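Local coordinates for erythromycin C-12 hydroxylase (Saccharopolyspora erythraea, PDB 3ZKP), which hydroxylates the macrolactone ring of erythromycin D at C-12 to give erythromycin C, as a heme-dependent cytochrome P450 monooxygenase, at residues G23-T28 with H388-V393; Q292-K297 with D309-T314. The protein carries 1 engineered substitution. One frame throughout, in Å; residues are numbered along the deposited sequence.

Interaction 1. Residues G23-T28 with H388-V393. With ERB (Erythromycin B), chain C.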
# COMPACT_ATOMS: atom_id res chain seq x y z
N GLY A 23 16.36 -3.22 9.57
CA GLY A 23 14.90 -3.15 9.65
C GLY A 23 14.38 -1.88 8.98
O GLY A 23 15.14 -0.95 8.73
N MET A 24 13.07 -1.85 8.71
CA MET A 24 12.42 -0.69 8.07
C MET A 24 12.53 0.62 8.87
O MET A 24 12.48 1.72 8.28
CB MET A 24 10.94 -0.99 7.81
CG MET A 24 10.66 -2.19 6.93
SD MET A 24 11.43 -2.08 5.30
CE MET A 24 10.97 -3.68 4.63
N ALA A 25 12.68 0.51 10.19
CA ALA A 25 12.60 1.68 11.07
C ALA A 25 13.81 2.59 10.98
O ALA A 25 13.69 3.80 11.19
CB ALA A 25 12.33 1.26 12.53
N ASP A 26 14.98 2.03 10.64
CA ASP A 26 16.17 2.87 10.42
C ASP A 26 16.37 3.08 8.93
O ASP A 26 17.18 2.41 8.28
CB ASP A 26 17.44 2.31 11.08
CG ASP A 26 18.60 3.32 11.08
OD1 ASP A 26 18.57 4.33 10.33
OD2 ASP A 26 19.55 3.10 11.87
N GLU A 27 15.62 4.04 8.40
CA GLU A 27 15.59 4.30 6.97
C GLU A 27 16.97 4.57 6.37
O GLU A 27 17.33 3.98 5.34
CB GLU A 27 14.65 5.47 6.70
CG GLU A 27 14.35 5.70 5.23
CD GLU A 27 13.63 7.01 5.00
OE1 GLU A 27 14.30 8.04 4.88
OE2 GLU A 27 12.38 7.00 4.98
N THR A 28 17.74 5.44 7.02
CA THR A 28 19.07 5.81 6.52
C THR A 28 19.95 4.57 6.36
O THR A 28 20.48 4.32 5.28
CB THR A 28 19.73 6.88 7.44
OG1 THR A 28 18.84 7.99 7.58
CG2 THR A 28 21.06 7.38 6.85
N HIS A 388 8.49 4.78 13.93
CA HIS A 388 8.41 4.09 12.63
C HIS A 388 7.88 2.65 12.77
O HIS A 388 8.08 1.99 13.81
CB HIS A 388 9.81 4.04 11.98
CG HIS A 388 10.30 5.38 11.51
ND1 HIS A 388 10.51 5.66 10.18
CD2 HIS A 388 10.57 6.52 12.18
CE1 HIS A 388 10.92 6.92 10.05
NE2 HIS A 388 10.95 7.46 11.26
N PHE A 389 7.22 2.16 11.72
CA PHE A 389 6.87 0.74 11.66
C PHE A 389 8.17 -0.04 11.59
O PHE A 389 9.11 0.38 10.89
CB PHE A 389 5.98 0.42 10.45
CG PHE A 389 4.56 0.94 10.57
CD1 PHE A 389 3.60 0.23 11.29
CD2 PHE A 389 4.18 2.11 9.91
CE1 PHE A 389 2.30 0.69 11.38
CE2 PHE A 389 2.88 2.57 9.99
CZ PHE A 389 1.94 1.87 10.74
N GLU A 390 8.24 -1.15 12.34
CA GLU A 390 9.49 -1.92 12.40
C GLU A 390 9.66 -2.89 11.22
O GLU A 390 10.80 -3.27 10.89
CB GLU A 390 9.65 -2.66 13.75
CG GLU A 390 9.98 -1.74 14.96
CD GLU A 390 11.46 -1.35 15.08
OE1 GLU A 390 12.33 -2.11 14.61
OE2 GLU A 390 11.75 -0.27 15.66
N GLN A 391 8.56 -3.24 10.55
CA GLN A 391 8.60 -4.20 9.44
C GLN A 391 7.44 -4.00 8.45
O GLN A 391 6.45 -3.32 8.76
CB GLN A 391 8.53 -5.64 9.98
CG GLN A 391 7.26 -5.93 10.76
CD GLN A 391 7.18 -7.35 11.30
OE1 GLN A 391 8.19 -8.03 11.50
NE2 GLN A 391 5.96 -7.80 11.57
N ILE A 392 7.58 -4.62 7.28
CA ILE A 392 6.52 -4.75 6.27
C ILE A 392 6.22 -3.46 5.48
O ILE A 392 6.24 -3.46 4.25
CB ILE A 392 5.21 -5.41 6.84
CG1 ILE A 392 5.54 -6.81 7.40
CG2 ILE A 392 4.11 -5.50 5.73
CD1 ILE A 392 4.37 -7.55 8.06
N VAL A 393 5.92 -2.38 6.18
CA VAL A 393 5.67 -1.08 5.50
C VAL A 393 6.75 -0.04 5.83
O VAL A 393 7.45 -0.16 6.84
CB VAL A 393 4.28 -0.52 5.84
CG1 VAL A 393 3.20 -1.43 5.34
CG2 VAL A 393 4.13 -0.31 7.38
C1 ERB C . -3.11 -7.54 0.78
N1 ERB C . 5.91 -10.44 3.58
O1 ERB C . -3.40 -6.60 1.50
C2 ERB C . -3.06 -8.99 1.22
O2 ERB C . -2.77 -7.34 -0.60
C3 ERB C . -1.99 -9.25 2.31
O3 ERB C . -1.78 -10.68 2.36
C4 ERB C . -0.67 -8.52 2.01
O4 ERB C . -0.33 -11.91 3.70
C5 ERB C . 0.11 -8.16 3.31
O5 ERB C . -3.12 -13.41 1.90
C6 ERB C . -0.17 -6.75 3.83
O6 ERB C . -1.04 -15.23 2.36
C7 ERB C . 0.58 -5.73 2.94
O7 ERB C . 1.53 -8.24 3.10
C8 ERB C . -0.03 -4.33 2.75
O8 ERB C . 3.93 -9.16 1.86
C9 ERB C . 0.55 -3.64 1.52
O9 ERB C . 2.05 -9.46 5.02
C10 ERB C . 0.21 -4.09 0.10
O10 ERB C . -1.57 -6.50 3.85
C11 ERB C . -1.21 -4.67 0.04
O11 ERB C . 1.33 -2.72 1.65
C12 ERB C . -1.55 -5.38 -1.29
O12 ERB C . -2.14 -3.61 0.31
C13 ERB C . -2.92 -6.07 -1.20
C14 ERB C . -1.62 -11.27 3.66
C15 ERB C . -2.75 -12.26 3.99
C16 ERB C . -2.65 -13.61 3.24
C17 ERB C . -1.19 -14.09 3.20
C18 ERB C . -0.20 -12.99 2.78
C19 ERB C . -3.58 -14.62 3.95
C20 ERB C . -4.04 -14.31 1.25
C21 ERB C . 1.25 -13.47 2.78
C22 ERB C . 2.21 -9.40 3.60
C23 ERB C . 3.70 -9.31 3.28
C24 ERB C . 4.44 -10.52 3.88
C25 ERB C . 4.11 -10.67 5.37
C26 ERB C . 2.60 -10.65 5.60
C27 ERB C . 2.25 -10.63 7.10
C28 ERB C . 6.65 -9.35 4.27
C29 ERB C . 6.57 -11.72 3.89
C30 ERB C . -4.47 -9.49 1.57
C31 ERB C . 0.17 -9.29 0.98
C32 ERB C . 0.32 -6.63 5.29
C33 ERB C . 0.17 -3.48 4.02
C34 ERB C . 0.40 -2.98 -0.94
C35 ERB C . -0.42 -6.32 -1.72
C36 ERB C . -3.49 -6.38 -2.58
C37 ERB C . -4.89 -6.96 -2.44
O HOH W 1 10.54 3.50 8.23
O HOH W 2 12.25 -4.92 8.57
O HOH W 3 12.94 -2.02 12.13
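Met24 and Ala25 press against the backbone of residues 388-393, and the tight part of the contact is here. Both belong to a type I turn, Gly23 to Asp26, that leads into helix 27-40. Met24 CB lies 3.7 Å from Val393 O, and a chi1 of -59° sets CG beside the backbone N, where it comes 3.8 Å from Gln391 CA. Ala25 CB is 3.8 Å from His388 CB, and its carbonyl O sits over one face of the His388 imidazole, offset toward the rim. The loose, wet side is around the Glu390 carbonyl. Direct bonding there amounts to one weak hydrogen bond, Met24 N to Glu390 O at 3.5 Å; one water links Ala25 N to Glu390 O and a second links Met24 N to the same oxygen. Well away from these, at the imidazole edge, a third water joins Met24 O to His388 ND1. Beyond the contact, Ile392 and Val393 face erythromycin B, Ile392 CD1 lying 3.9 Å from ERB C27 and Val393 CG1 equally far from ERB C33. The chemistry is side-chain carbons packed largely on backbone atoms, carbonyls among them, with one weak direct hydrogen bond and the other polar links across the contact passing through water.

Interaction 2. Residues Q292-K297 with D309-T314. With ERB (Erythromycin B), chain C.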
# COMPACT_ATOMS: atom_id res chain seq x y z
N GLN A 292 6.83 -10.18 -2.71
CA GLN A 292 7.38 -11.50 -2.98
C GLN A 292 6.76 -12.18 -4.19
O GLN A 292 5.59 -11.93 -4.54
CB GLN A 292 7.33 -12.41 -1.74
CG GLN A 292 8.20 -11.95 -0.57
CD GLN A 292 7.50 -10.89 0.26
OE1 GLN A 292 6.40 -11.11 0.75
NE2 GLN A 292 8.13 -9.73 0.42
N ARG A 293 7.58 -13.01 -4.83
CA ARG A 293 7.16 -13.93 -5.88
C ARG A 293 7.70 -15.33 -5.53
O ARG A 293 8.52 -15.47 -4.60
CB ARG A 293 7.69 -13.45 -7.23
CG ARG A 293 7.14 -12.10 -7.69
CD ARG A 293 5.62 -12.16 -7.79
NE ARG A 293 5.00 -11.00 -8.40
CZ ARG A 293 4.39 -10.01 -7.74
NH1 ARG A 293 4.36 -9.99 -6.41
NH2 ARG A 293 3.81 -9.03 -8.44
N THR A 294 7.27 -16.35 -6.27
CA THR A 294 7.92 -17.67 -6.22
C THR A 294 8.29 -18.17 -7.62
O THR A 294 7.51 -17.99 -8.56
CB THR A 294 7.04 -18.73 -5.48
OG1 THR A 294 5.76 -18.78 -6.10
CG2 THR A 294 6.83 -18.33 -4.02
N THR A 295 9.47 -18.77 -7.76
CA THR A 295 9.91 -19.29 -9.08
C THR A 295 9.23 -20.61 -9.38
O THR A 295 9.13 -21.49 -8.52
CB THR A 295 11.47 -19.44 -9.23
OG1 THR A 295 11.96 -20.31 -8.21
CG2 THR A 295 12.16 -18.11 -9.08
N THR A 296 8.74 -20.73 -10.61
CA THR A 296 8.02 -21.92 -11.06
C THR A 296 8.99 -22.89 -11.74
O THR A 296 8.63 -24.05 -12.00
CB THR A 296 6.91 -21.57 -12.09
OG1 THR A 296 7.52 -20.96 -13.24
CG2 THR A 296 5.88 -20.61 -11.49
N LYS A 297 10.19 -22.38 -12.04
CA LYS A 297 11.23 -23.08 -12.78
C LYS A 297 12.58 -22.42 -12.52
O LYS A 297 12.64 -21.30 -12.00
CB LYS A 297 10.94 -23.06 -14.29
CG LYS A 297 10.85 -21.67 -14.91
CD LYS A 297 11.27 -21.70 -16.37
CE LYS A 297 11.13 -20.33 -17.01
NZ LYS A 297 11.97 -20.19 -18.25
N ASP A 309 11.22 -23.23 -7.45
CA ASP A 309 10.51 -23.38 -6.18
C ASP A 309 11.20 -22.66 -5.01
O ASP A 309 11.28 -23.19 -3.90
CB ASP A 309 10.26 -24.86 -5.86
CG ASP A 309 9.52 -25.58 -6.98
OD1 ASP A 309 8.55 -25.01 -7.51
OD2 ASP A 309 9.93 -26.71 -7.35
N VAL A 310 11.69 -21.45 -5.27
CA VAL A 310 12.10 -20.58 -4.17
C VAL A 310 11.35 -19.24 -4.18
O VAL A 310 10.77 -18.83 -5.21
CB VAL A 310 13.65 -20.37 -4.11
CG1 VAL A 310 14.38 -21.71 -3.91
CG2 VAL A 310 14.13 -19.66 -5.34
N MET A 311 11.37 -18.59 -3.03
CA MET A 311 10.77 -17.26 -2.86
C MET A 311 11.74 -16.18 -3.30
O MET A 311 12.95 -16.27 -3.07
CB MET A 311 10.31 -17.06 -1.40
CG MET A 311 9.67 -15.67 -1.13
SD MET A 311 8.63 -15.58 0.34
CE MET A 311 7.14 -16.45 -0.16
N VAL A 312 11.19 -15.17 -3.98
CA VAL A 312 11.94 -14.03 -4.48
C VAL A 312 11.32 -12.75 -3.88
O VAL A 312 10.09 -12.63 -3.79
CB VAL A 312 11.93 -13.96 -6.06
CG1 VAL A 312 12.64 -12.71 -6.58
CG2 VAL A 312 12.56 -15.23 -6.69
N ASN A 313 12.17 -11.84 -3.42
CA ASN A 313 11.77 -10.58 -2.80
C ASN A 313 12.24 -9.44 -3.70
O ASN A 313 13.45 -9.22 -3.82
CB ASN A 313 12.43 -10.47 -1.42
CG ASN A 313 11.93 -9.27 -0.59
OD1 ASN A 313 12.73 -8.48 -0.07
ND2 ASN A 313 10.61 -9.14 -0.47
N THR A 314 11.30 -8.74 -4.33
CA THR A 314 11.65 -7.58 -5.14
C THR A 314 11.59 -6.30 -4.30
O THR A 314 10.54 -5.94 -3.79
CB THR A 314 10.71 -7.41 -6.37
OG1 THR A 314 9.35 -7.25 -5.93
CG2 THR A 314 10.80 -8.60 -7.30
C1 ERB C . -3.11 -7.54 0.78
N1 ERB C . 5.91 -10.44 3.58
O1 ERB C . -3.40 -6.60 1.50
C2 ERB C . -3.06 -8.99 1.22
O2 ERB C . -2.77 -7.34 -0.60
C3 ERB C . -1.99 -9.25 2.31
O3 ERB C . -1.78 -10.68 2.36
C4 ERB C . -0.67 -8.52 2.01
O4 ERB C . -0.33 -11.91 3.70
C5 ERB C . 0.11 -8.16 3.31
O5 ERB C . -3.12 -13.41 1.90
C6 ERB C . -0.17 -6.75 3.83
O6 ERB C . -1.04 -15.23 2.36
C7 ERB C . 0.58 -5.73 2.94
O7 ERB C . 1.53 -8.24 3.10
C8 ERB C . -0.03 -4.33 2.75
O8 ERB C . 3.93 -9.16 1.86
C9 ERB C . 0.55 -3.64 1.52
O9 ERB C . 2.05 -9.46 5.02
C10 ERB C . 0.21 -4.09 0.10
O10 ERB C . -1.57 -6.50 3.85
C11 ERB C . -1.21 -4.67 0.04
O11 ERB C . 1.33 -2.72 1.65
C12 ERB C . -1.55 -5.38 -1.29
O12 ERB C . -2.14 -3.61 0.31
C13 ERB C . -2.92 -6.07 -1.20
C14 ERB C . -1.62 -11.27 3.66
C15 ERB C . -2.75 -12.26 3.99
C16 ERB C . -2.65 -13.61 3.24
C17 ERB C . -1.19 -14.09 3.20
C18 ERB C . -0.20 -12.99 2.78
C19 ERB C . -3.58 -14.62 3.95
C20 ERB C . -4.04 -14.31 1.25
C21 ERB C . 1.25 -13.47 2.78
C22 ERB C . 2.21 -9.40 3.60
C23 ERB C . 3.70 -9.31 3.28
C24 ERB C . 4.44 -10.52 3.88
C25 ERB C . 4.11 -10.67 5.37
C26 ERB C . 2.60 -10.65 5.60
C27 ERB C . 2.25 -10.63 7.10
C28 ERB C . 6.65 -9.35 4.27
C29 ERB C . 6.57 -11.72 3.89
C30 ERB C . -4.47 -9.49 1.57
C31 ERB C . 0.17 -9.29 0.98
C32 ERB C . 0.32 -6.63 5.29
C33 ERB C . 0.17 -3.48 4.02
C34 ERB C . 0.40 -2.98 -0.94
C35 ERB C . -0.42 -6.32 -1.72
C36 ERB C . -3.49 -6.38 -2.58
C37 ERB C . -4.89 -6.96 -2.44
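Gln292 keeps CG beside its backbone N (chi1 -65°) and then bends at chi2 (83°), a course that takes the amide alongside Asn313 and hands OE1 to the ligand. Met311 crosses the glutamine chain obliquely and sets SD 3.8 Å from Gln292 CG. Gln292, Asn313, Met311 and Thr294 all point to the same face of the sheet. Gln292 OE1 accepts from the dimethylamino nitrogen ERB N1 at 2.9 Å and, weakly, from ERB O8, while His88 and Glu89 also bond the antibiotic. The frame is an antiparallel pair within the mixed P450 beta sheet: Arg293 and Val312 form the hydrogen-bonded pair, Arg293 N to Val312 O 2.7 Å and Val312 N to Arg293 O 2.8 Å. Farther along, Thr295 N reaches Val310 O at 2.9 Å nearly head-on to the carbonyl, and Val310 N bonds Thr295 OG1 at 3.2 Å, almost straight (176°); Pro307 O is the hydroxyl's other partner. Thr295 CG2 meets Val312 CG2, the two side chains crossing at about a right angle. Arg293 turns back so that NH1 donates to Gln292 O at 3.0 Å, above that carbonyl's plane, and its NH2 binds a heme propionate oxygen.

How the interactions relate
From the N terminus, residues 23-28 lead into helix 27-40, and interaction 1 joins this start of the chain to the loop between strands 387-388 and 398-403, closing a loop of some 360 residues. Interaction 2 is nested inside it and far more local: residues 292-297 pair with 309-314 after a short excursion through strands 299-301 and 304-306. Their centres lie 23 Å apart and they do not touch, the nearest atoms being about 7 Å from each other. Erythromycin B connects them: interaction 1 offers it the apolar side chains of a late loop, interaction 2 a polar amide, that of Gln292; the next residue, Arg293, bonds the heme.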